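Local atomic coordinates of glutaconate CoA-transferase subunit A (Acidaminococcus fermentans, PDB entry 1POI), a protein that transfers the coenzyme A moiety from acetyl-CoA to (R)-2-hydroxyglutarate and related acids such as glutaconate, a step in glutamate degradation by the hydroxyglutarate pathway. Residues L143-D155 with K163-A175. Residues are numbered along the deposited sequence; the frame is centred on the assembly and turned at random.
Sequences LDKVPDDKFKYID and KVVAVPVPQVDVA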
loop_
_atom_site.group_PDB
_atom_site.type_symbol
_atom_site.label_atom_id
_atom_site.label_comp_id
_atom_site.label_asym_id
_atom_site.label_seq_id
_atom_site.Cartn_x
_atom_site.Cartn_y
_atom_site.Cartn_z
ATOM N N LEU A 143 -8.834 -50.440 11.397
ATOM C CA LEU A 143 -8.057 -49.393 10.722
ATOM C C LEU A 143 -7.279 -48.475 11.631
ATOM O O LEU A 143 -7.820 -47.907 12.578
ATOM C CB LEU A 143 -8.976 -48.508 9.869
ATOM C CG LEU A 143 -9.371 -48.962 8.475
ATOM C CD1 LEU A 143 -10.372 -47.988 7.881
ATOM C CD2 LEU A 143 -8.120 -49.029 7.630
ATOM N N ASP A 144 -6.016 -48.278 11.289
ATOM C CA ASP A 144 -5.150 -47.374 12.037
ATOM C C ASP A 144 -5.493 -46.016 11.419
ATOM O O ASP A 144 -5.814 -45.945 10.235
ATOM C CB ASP A 144 -3.678 -47.734 11.775
ATOM C CG ASP A 144 -2.715 -47.146 12.811
ATOM O OD1 ASP A 144 -3.125 -46.882 13.962
ATOM O OD2 ASP A 144 -1.519 -46.972 12.473
ATOM N N LYS A 145 -5.513 -44.970 12.239
ATOM C CA LYS A 145 -5.811 -43.592 11.809
ATOM C C LYS A 145 -7.286 -43.255 11.529
ATOM O O LYS A 145 -7.582 -42.139 11.093
ATOM C CB LYS A 145 -4.940 -43.154 10.614
ATOM C CG LYS A 145 -3.443 -43.379 10.766
ATOM C CD LYS A 145 -2.871 -42.469 11.800
ATOM C CE LYS A 145 -1.423 -42.767 12.083
ATOM N NZ LYS A 145 -0.481 -42.148 11.118
ATOM N N VAL A 146 -8.205 -44.185 11.795
ATOM C CA VAL A 146 -9.636 -43.916 11.581
ATOM C C VAL A 146 -10.456 -44.180 12.853
ATOM O O VAL A 146 -10.337 -45.241 13.472
ATOM C CB VAL A 146 -10.221 -44.759 10.418
ATOM C CG1 VAL A 146 -11.721 -44.526 10.279
ATOM C CG2 VAL A 146 -9.529 -44.403 9.119
ATOM N N PRO A 147 -11.258 -43.191 13.291
ATOM C CA PRO A 147 -12.101 -43.297 14.484
ATOM C C PRO A 147 -12.917 -44.569 14.452
ATOM O O PRO A 147 -13.282 -45.031 13.372
ATOM C CB PRO A 147 -13.000 -42.079 14.357
ATOM C CG PRO A 147 -12.062 -41.077 13.817
ATOM C CD PRO A 147 -11.326 -41.829 12.738
ATOM N N ASP A 148 -13.199 -45.135 15.623
ATOM C CA ASP A 148 -13.991 -46.354 15.686
ATOM C C ASP A 148 -15.426 -45.996 15.464
ATOM O O ASP A 148 -16.209 -46.838 15.082
ATOM C CB ASP A 148 -13.845 -47.070 17.028
ATOM C CG ASP A 148 -12.503 -47.780 17.186
ATOM O OD1 ASP A 148 -11.657 -47.787 16.257
ATOM O OD2 ASP A 148 -12.296 -48.337 18.274
ATOM N N ASP A 149 -15.773 -44.743 15.740
ATOM C CA ASP A 149 -17.143 -44.253 15.543
ATOM C C ASP A 149 -17.207 -43.028 14.643
ATOM O O ASP A 149 -16.414 -42.092 14.801
ATOM C CB ASP A 149 -17.792 -43.899 16.872
ATOM C CG ASP A 149 -18.091 -45.109 17.697
ATOM O OD1 ASP A 149 -19.128 -45.772 17.458
ATOM O OD2 ASP A 149 -17.281 -45.405 18.591
ATOM N N LYS A 150 -18.106 -43.076 13.663
ATOM C CA LYS A 150 -18.301 -41.955 12.764
ATOM C C LYS A 150 -18.827 -40.780 13.627
ATOM O O LYS A 150 -18.280 -39.676 13.597
ATOM C CB LYS A 150 -19.319 -42.327 11.682
ATOM C CG LYS A 150 -19.630 -41.195 10.724
ATOM C CD LYS A 150 -20.658 -41.590 9.693
ATOM C CE LYS A 150 -20.851 -40.441 8.724
ATOM N NZ LYS A 150 -21.492 -40.856 7.473
ATOM N N PHE A 151 -19.847 -41.047 14.439
ATOM C CA PHE A 151 -20.415 -40.028 15.316
ATOM C C PHE A 151 -21.107 -40.720 16.493
ATOM O O PHE A 151 -21.183 -41.953 16.544
ATOM C CB PHE A 151 -21.433 -39.164 14.539
ATOM C CG PHE A 151 -22.753 -39.840 14.292
ATOM C CD1 PHE A 151 -22.908 -40.722 13.237
ATOM C CD2 PHE A 151 -23.816 -39.638 15.151
ATOM C CE1 PHE A 151 -24.115 -41.407 13.043
ATOM C CE2 PHE A 151 -25.027 -40.315 14.973
ATOM C CZ PHE A 151 -25.178 -41.201 13.924
ATOM N N LYS A 152 -21.645 -39.926 17.411
ATOM C CA LYS A 152 -22.365 -40.453 18.571
ATOM C C LYS A 152 -23.419 -39.430 18.975
ATOM O O LYS A 152 -23.115 -38.244 19.080
ATOM C CB LYS A 152 -21.386 -40.670 19.724
ATOM C CG LYS A 152 -21.217 -42.108 20.147
ATOM C CD LYS A 152 -19.843 -42.344 20.760
ATOM C CE LYS A 152 -19.799 -43.630 21.581
ATOM N NZ LYS A 152 -20.231 -44.844 20.811
ATOM N N TYR A 153 -24.669 -39.856 19.077
ATOM C CA TYR A 153 -25.740 -38.946 19.490
ATOM C C TYR A 153 -25.639 -38.773 20.992
ATOM O O TYR A 153 -25.609 -39.754 21.734
ATOM C CB TYR A 153 -27.121 -39.523 19.170
ATOM C CG TYR A 153 -27.555 -39.367 17.740
ATOM C CD1 TYR A 153 -27.490 -38.129 17.106
ATOM C CD2 TYR A 153 -28.056 -40.450 17.029
ATOM C CE1 TYR A 153 -27.919 -37.978 15.796
ATOM C CE2 TYR A 153 -28.486 -40.309 15.721
ATOM C CZ TYR A 153 -28.415 -39.067 15.109
ATOM O OH TYR A 153 -28.845 -38.918 13.812
ATOM N N ILE A 154 -25.617 -37.537 21.458
ATOM C CA ILE A 154 -25.501 -37.313 22.885
ATOM C C ILE A 154 -26.508 -36.276 23.291
ATOM O O ILE A 154 -26.926 -35.484 22.465
ATOM C CB ILE A 154 -24.088 -36.816 23.256
ATOM C CG1 ILE A 154 -23.829 -35.430 22.655
ATOM C CG2 ILE A 154 -23.042 -37.825 22.781
ATOM C CD1 ILE A 154 -22.584 -34.728 23.198
ATOM N N ASP A 155 -26.915 -36.304 24.552
ATOM C CA ASP A 155 -27.877 -35.346 25.087
ATOM C C ASP A 155 -27.212 -33.971 25.160
ATOM O O ASP A 155 -25.994 -33.861 25.277
ATOM C CB ASP A 155 -28.293 -35.734 26.517
ATOM C CG ASP A 155 -28.807 -37.167 26.632
ATOM O OD1 ASP A 155 -27.995 -38.108 26.459
ATOM O OD2 ASP A 155 -30.016 -37.360 26.931
ATOM N N LYS A 163 -30.870 -33.726 21.826
ATOM C CA LYS A 163 -29.598 -34.401 21.591
ATOM C C LYS A 163 -28.891 -33.734 20.410
ATOM O O LYS A 163 -29.536 -33.110 19.550
ATOM C CB LYS A 163 -29.794 -35.899 21.293
ATOM C CG LYS A 163 -30.611 -36.650 22.336
ATOM C CD LYS A 163 -30.289 -38.147 22.374
ATOM C CE LYS A 163 -28.929 -38.408 23.028
ATOM N NZ LYS A 163 -28.695 -39.831 23.425
ATOM N N VAL A 164 -27.561 -33.823 20.417
ATOM C CA VAL A 164 -26.716 -33.264 19.372
ATOM C C VAL A 164 -25.842 -34.414 18.819
ATOM O O VAL A 164 -25.807 -35.515 19.384
ATOM C CB VAL A 164 -25.822 -32.080 19.920
ATOM C CG1 VAL A 164 -26.573 -31.275 20.965
ATOM C CG2 VAL A 164 -24.482 -32.575 20.474
ATOM N N VAL A 165 -25.145 -34.158 17.722
ATOM C CA VAL A 165 -24.286 -35.143 17.097
ATOM C C VAL A 165 -22.876 -34.801 17.520
ATOM O O VAL A 165 -22.440 -33.655 17.348
ATOM C CB VAL A 165 -24.408 -35.065 15.551
ATOM C CG1 VAL A 165 -23.383 -35.968 14.866
ATOM C CG2 VAL A 165 -25.810 -35.459 15.126
ATOM N N ALA A 166 -22.195 -35.753 18.158
ATOM C CA ALA A 166 -20.824 -35.517 18.595
ATOM C C ALA A 166 -19.943 -36.135 17.540
ATOM O O ALA A 166 -20.224 -37.244 17.068
ATOM C CB ALA A 166 -20.574 -36.140 19.946
ATOM N N VAL A 167 -18.874 -35.437 17.180
ATOM C CA VAL A 167 -17.974 -35.883 16.129
ATOM C C VAL A 167 -16.525 -35.890 16.610
ATOM O O VAL A 167 -16.071 -34.953 17.252
ATOM C CB VAL A 167 -18.147 -34.954 14.880
ATOM C CG1 VAL A 167 -16.986 -35.050 13.964
ATOM C CG2 VAL A 167 -19.381 -35.333 14.120
ATOM N N PRO A 168 -15.772 -36.946 16.282
ATOM C CA PRO A 168 -14.373 -37.017 16.714
ATOM C C PRO A 168 -13.518 -35.958 16.049
ATOM O O PRO A 168 -13.597 -35.782 14.836
ATOM C CB PRO A 168 -13.935 -38.404 16.225
ATOM C CG PRO A 168 -15.219 -39.164 16.101
ATOM C CD PRO A 168 -16.129 -38.143 15.503
ATOM N N VAL A 169 -12.687 -35.284 16.834
ATOM C CA VAL A 169 -11.764 -34.269 16.318
ATOM C C VAL A 169 -10.591 -35.048 15.698
ATOM O O VAL A 169 -9.992 -35.902 16.347
ATOM C CB VAL A 169 -11.287 -33.357 17.462
ATOM C CG1 VAL A 169 -10.096 -32.567 17.055
ATOM C CG2 VAL A 169 -12.384 -32.420 17.841
ATOM N N PRO A 170 -10.268 -34.788 14.432
ATOM C CA PRO A 170 -9.182 -35.485 13.749
ATOM C C PRO A 170 -7.767 -35.107 14.196
ATOM O O PRO A 170 -7.525 -33.980 14.603
ATOM C CB PRO A 170 -9.429 -35.114 12.291
ATOM C CG PRO A 170 -9.864 -33.694 12.400
ATOM C CD PRO A 170 -10.833 -33.729 13.576
ATOM N N GLN A 171 -6.838 -36.061 14.116
ATOM C CA GLN A 171 -5.438 -35.855 14.489
ATOM C C GLN A 171 -4.609 -35.889 13.216
ATOM O O GLN A 171 -4.317 -36.942 12.660
ATOM C CB GLN A 171 -4.988 -36.946 15.449
ATOM C CG GLN A 171 -5.817 -36.968 16.713
ATOM C CD GLN A 171 -5.237 -37.874 17.769
ATOM O OE1 GLN A 171 -4.186 -37.577 18.356
ATOM N NE2 GLN A 171 -5.913 -38.992 18.021
ATOM N N VAL A 172 -4.216 -34.716 12.769
ATOM C CA VAL A 172 -3.502 -34.573 11.532
ATOM C C VAL A 172 -1.987 -34.637 11.695
ATOM O O VAL A 172 -1.386 -33.796 12.364
ATOM C CB VAL A 172 -3.954 -33.247 10.847
ATOM C CG1 VAL A 172 -3.323 -33.107 9.469
ATOM C CG2 VAL A 172 -5.494 -33.204 10.762
ATOM N N ASP A 173 -1.363 -35.603 11.027
ATOM C CA ASP A 173 0.072 -35.771 11.114
ATOM C C ASP A 173 0.798 -34.705 10.336
ATOM O O ASP A 173 1.691 -34.060 10.878
ATOM C CB ASP A 173 0.483 -37.156 10.621
ATOM C CG ASP A 173 -0.082 -38.264 11.472
ATOM O OD1 ASP A 173 -0.021 -38.142 12.719
ATOM O OD2 ASP A 173 -0.587 -39.256 10.906
ATOM N N VAL A 174 0.463 -34.571 9.049
ATOM C CA VAL A 174 1.078 -33.556 8.172
ATOM C C VAL A 174 0.012 -32.664 7.512
ATOM O O VAL A 174 -1.080 -33.125 7.113
ATOM C CB VAL A 174 1.887 -34.164 7.007
ATOM C CG1 VAL A 174 2.976 -33.209 6.566
ATOM C CG2 VAL A 174 2.465 -35.486 7.378
ATOM N N ALA A 175 0.346 -31.388 7.399
ATOM C CA ALA A 175 -0.522 -30.421 6.754
ATOM C C ALA A 175 0.310 -29.819 5.631
ATOM O O ALA A 175 1.493 -29.462 5.848
ATOM C CB ALA A 175 -0.918 -29.365 7.712
#
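Lys-152 and Ala-166 pair through both backbone N-H groups, and Ile-154 and Val-164 do the same two residues on, giving the antiparallel ladder of a beta hairpin. In the second pair the bond from Val-164 N to Ile-154 O is 2.7 Å. Between these pairs, Tyr-153 and Val-165 form a non-hydrogen-bonded pair whose side chains lie alongside each other, with Tyr-153 CE1 3.4 Å from Val-165 CG2. The other methyl, Val-165 CG1, stands 3.7 Å from Phe-151 CD2; with CG1 anti to the backbone N (chi1 173°), the valine gives one branch to each ring. Phe-151 meanwhile sets CE2 over the centre of the Tyr-153 ring, edge onto face. On the opposite face of the hairpin, Ile-154 CG1 packs 3.7 Å from Val-164 CG2, and its CD1 reaches Ala-166 CB. At the loop-connected end of the ladder the Lys-163 chain bends at chi3 (74°) to place NZ 3.6 Å from Asp-155 OD1, a lengthy salt bridge. Beyond the ladder, Pro-168 meets the carbonyl oxygens of Asp-149 and Lys-150 with its CG and CD, and Pro-147 touches it from the loop.

The far end is fastened by a salt bridge, Lys-145 NZ to Asp-173 OD2 at 2.9 Å, the ammonium approaching from the syn side, 29° out of the carboxylate plane. Were Lys-145 cut back to an alanine, the carboxylate would probably be left without its cationic mate and the type II turn from Leu-143 to Val-146 less firmly tied. Asp-173 OD2 also accepts from His-19 N, and Thr-130 bonds the Tyr-153 hydroxyl. Strand 162-168 is the middle one of a three-stranded antiparallel sheet, between 118-121 and 152-156, before the chain passes helix 102-114 and enters the seven-stranded parallel sheet as strand 174-179.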